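AtxE2 (Asticcacaulis excentricus, PDB 5TXE) hydrolyses the isopeptide bond of the lasso peptides astexin-2 and astexin-3, recognising their knotted shape and converting them to linear peptides. Local coordinates at residues I167-D172 with L184-R189. The protein carries 1 engineered substitution. Numbering follows the deposited sequence.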
loop_
_atom_site.group_PDB
_atom_site.type_symbol
_atom_site.label_atom_id
_atom_site.label_comp_id
_atom_site.label_asym_id
_atom_site.label_seq_id
_atom_site.Cartn_x
_atom_site.Cartn_y
_atom_site.Cartn_z
ATOM N N ILE A 167 -0.174 26.958 12.261
ATOM C CA ILE A 167 1.264 26.962 12.211
ATOM C C ILE A 167 1.706 26.839 10.766
ATOM O O ILE A 167 1.291 25.900 10.063
ATOM C CB ILE A 167 1.848 25.765 13.029
ATOM C CG1 ILE A 167 1.288 25.739 14.456
ATOM C CG2 ILE A 167 3.360 25.865 13.109
ATOM C CD1 ILE A 167 1.776 24.581 15.299
ATOM N N GLU A 168 2.629 27.714 10.373
ATOM C CA GLU A 168 3.280 27.621 9.083
ATOM C C GLU A 168 4.729 27.949 9.286
ATOM O O GLU A 168 5.048 28.787 10.090
ATOM C CB GLU A 168 2.707 28.646 8.108
ATOM C CG GLU A 168 3.333 28.535 6.733
ATOM C CD GLU A 168 2.841 29.608 5.756
ATOM O OE1 GLU A 168 1.705 30.096 5.910
ATOM O OE2 GLU A 168 3.609 29.923 4.810
ATOM N N ASP A 169 5.622 27.325 8.541
ATOM C CA ASP A 169 6.987 27.791 8.545
ATOM C C ASP A 169 7.622 27.711 7.152
ATOM O O ASP A 169 6.971 27.320 6.198
ATOM C CB ASP A 169 7.733 26.996 9.609
ATOM C CG ASP A 169 8.763 27.849 10.381
ATOM O OD1 ASP A 169 9.515 28.626 9.712
ATOM O OD2 ASP A 169 8.838 27.697 11.640
ATOM N N ALA A 170 8.884 28.080 7.034
ATOM C CA ALA A 170 9.646 27.874 5.779
ATOM C C ALA A 170 9.777 26.397 5.348
ATOM O O ALA A 170 10.099 26.105 4.199
ATOM C CB ALA A 170 11.036 28.463 5.908
ATOM N N TYR A 171 9.483 25.476 6.253
ATOM C CA TYR A 171 9.580 24.052 5.973
ATOM C C TYR A 171 8.226 23.441 6.200
ATOM O O TYR A 171 7.346 24.036 6.918
ATOM C CB TYR A 171 10.648 23.429 6.862
ATOM C CG TYR A 171 10.541 23.772 8.322
ATOM C CD1 TYR A 171 11.176 24.903 8.856
ATOM C CD2 TYR A 171 9.853 22.962 9.173
ATOM C CE1 TYR A 171 11.093 25.216 10.206
ATOM C CE2 TYR A 171 9.757 23.256 10.524
ATOM C CZ TYR A 171 10.374 24.392 11.030
ATOM O OH TYR A 171 10.294 24.651 12.358
ATOM N N ASP A 172 8.013 22.283 5.577
ATOM C CA ASP A 172 6.794 21.534 5.852
ATOM C C ASP A 172 6.777 21.047 7.313
ATOM O O ASP A 172 7.796 20.498 7.800
ATOM C CB ASP A 172 6.647 20.294 4.962
ATOM C CG ASP A 172 6.394 20.637 3.492
ATOM O OD1 ASP A 172 5.760 21.698 3.143
ATOM O OD2 ASP A 172 6.803 19.771 2.701
ATOM N N LEU A 184 0.898 23.956 21.366
ATOM C CA LEU A 184 1.179 22.891 20.395
ATOM C C LEU A 184 2.660 22.775 20.263
ATOM O O LEU A 184 3.372 23.776 20.178
ATOM C CB LEU A 184 0.587 23.199 18.996
ATOM C CG LEU A 184 -0.921 23.216 18.831
ATOM C CD1 LEU A 184 -1.261 23.811 17.476
ATOM C CD2 LEU A 184 -1.486 21.817 18.925
ATOM N N ILE A 185 3.114 21.541 20.175
ATOM C CA ILE A 185 4.502 21.292 19.806
ATOM C C ILE A 185 4.537 20.678 18.398
ATOM O O ILE A 185 3.676 19.895 18.030
ATOM C CB ILE A 185 5.188 20.352 20.820
ATOM C CG1 ILE A 185 6.612 20.118 20.403
ATOM C CG2 ILE A 185 4.454 19.028 20.939
ATOM C CD1 ILE A 185 7.455 19.477 21.484
ATOM N N TYR A 186 5.517 21.064 17.617
ATOM C CA TYR A 186 5.588 20.633 16.241
ATOM C C TYR A 186 7.007 20.523 15.775
ATOM O O TYR A 186 7.919 21.100 16.372
ATOM C CB TYR A 186 4.837 21.597 15.330
ATOM C CG TYR A 186 5.477 22.971 15.131
ATOM C CD1 TYR A 186 5.232 24.038 16.008
ATOM C CD2 TYR A 186 6.252 23.238 14.023
ATOM C CE1 TYR A 186 5.766 25.325 15.802
ATOM C CE2 TYR A 186 6.790 24.528 13.822
ATOM C CZ TYR A 186 6.535 25.562 14.723
ATOM O OH TYR A 186 7.064 26.827 14.498
ATOM N N SER A 187 7.184 19.700 14.740
ATOM C CA SER A 187 8.508 19.322 14.245
ATOM C C SER A 187 8.645 19.534 12.754
ATOM O O SER A 187 7.652 19.621 12.030
ATOM C CB SER A 187 8.760 17.836 14.522
ATOM O OG SER A 187 7.826 17.006 13.885
ATOM N N GLY A 188 9.885 19.599 12.295
ATOM C CA GLY A 188 10.194 19.584 10.848
ATOM C C GLY A 188 11.666 19.829 10.604
ATOM O O GLY A 188 12.431 19.817 11.565
ATOM N N ARG A 189 12.059 20.138 9.354
ATOM C CA ARG A 189 13.442 20.137 8.981
ATOM C C ARG A 189 13.890 21.357 8.196
ATOM O O ARG A 189 14.125 21.281 6.995
ATOM C CB ARG A 189 13.767 18.839 8.220
ATOM C CG ARG A 189 13.600 17.583 9.089
ATOM C CD ARG A 189 13.928 16.268 8.388
ATOM N NE ARG A 189 13.062 16.058 7.248
ATOM C CZ ARG A 189 13.302 15.162 6.291
ATOM N NH1 ARG A 189 14.360 14.377 6.356
ATOM N NH2 ARG A 189 12.475 15.044 5.291
HETATM O O HOH W 1 9.539 22.528 14.374
HETATM O O HOH W 2 10.170 19.689 7.242
#
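Leu-184 meets Ile-167 where two neighbouring four-stranded antiparallel sheets, arranged as blades of the beta-propeller of this prolyl oligopeptidase-family enzyme, face each other. Residues 167-172 lead from the outermost strand 163-167 of one sheet to the edge strand 173-178 of the next, whose second strand is 183-188. Leu-184 CD1 lies 3.8 Å from Ile-167 CD1, a purely apolar touch. Tyr-186 carries more of the interface: Ile-167 CG2 sits over the centre of its ring, 3.6 Å from the centroid and 12° off the normal, which defines a CH-pi contact. With Ile-167 CG1 anti to the carbonyl carbon (chi1 -53°), CG2 falls opposite the backbone N and over the ring, while CD1, at the end of the CG1 branch, reaches Tyr-186 CD1 at 3.6 Å. Asp-169 OD2 lies at the edge of this ring, near its plane, and accepts a weak hydrogen bond from Tyr-186 OH (3.5 Å), the carboxylate plane turned 48° from the ring. Replacing Tyr-186 by an alanine would probably open a gap beneath Ile-167 CG2 and cost Asp-169 OD2 this weak bond. One water accepts from Tyr-171 OH and donates to Tyr-186 O. Past Ser-187, whose side chain turns from the loop onto Asp-175 and Ile-229, the Tyr-171 ring packs against the main chain, with CE2 3.7 Å from CA of Gly-188, which has no side chain. Arg-189, at the N-cap position before helix 190-202, forms a salt bridge from NE to Glu-174 OE2, while a second water accepts from Arg-189 N at 2.9 Å and donates to Asp-172 O.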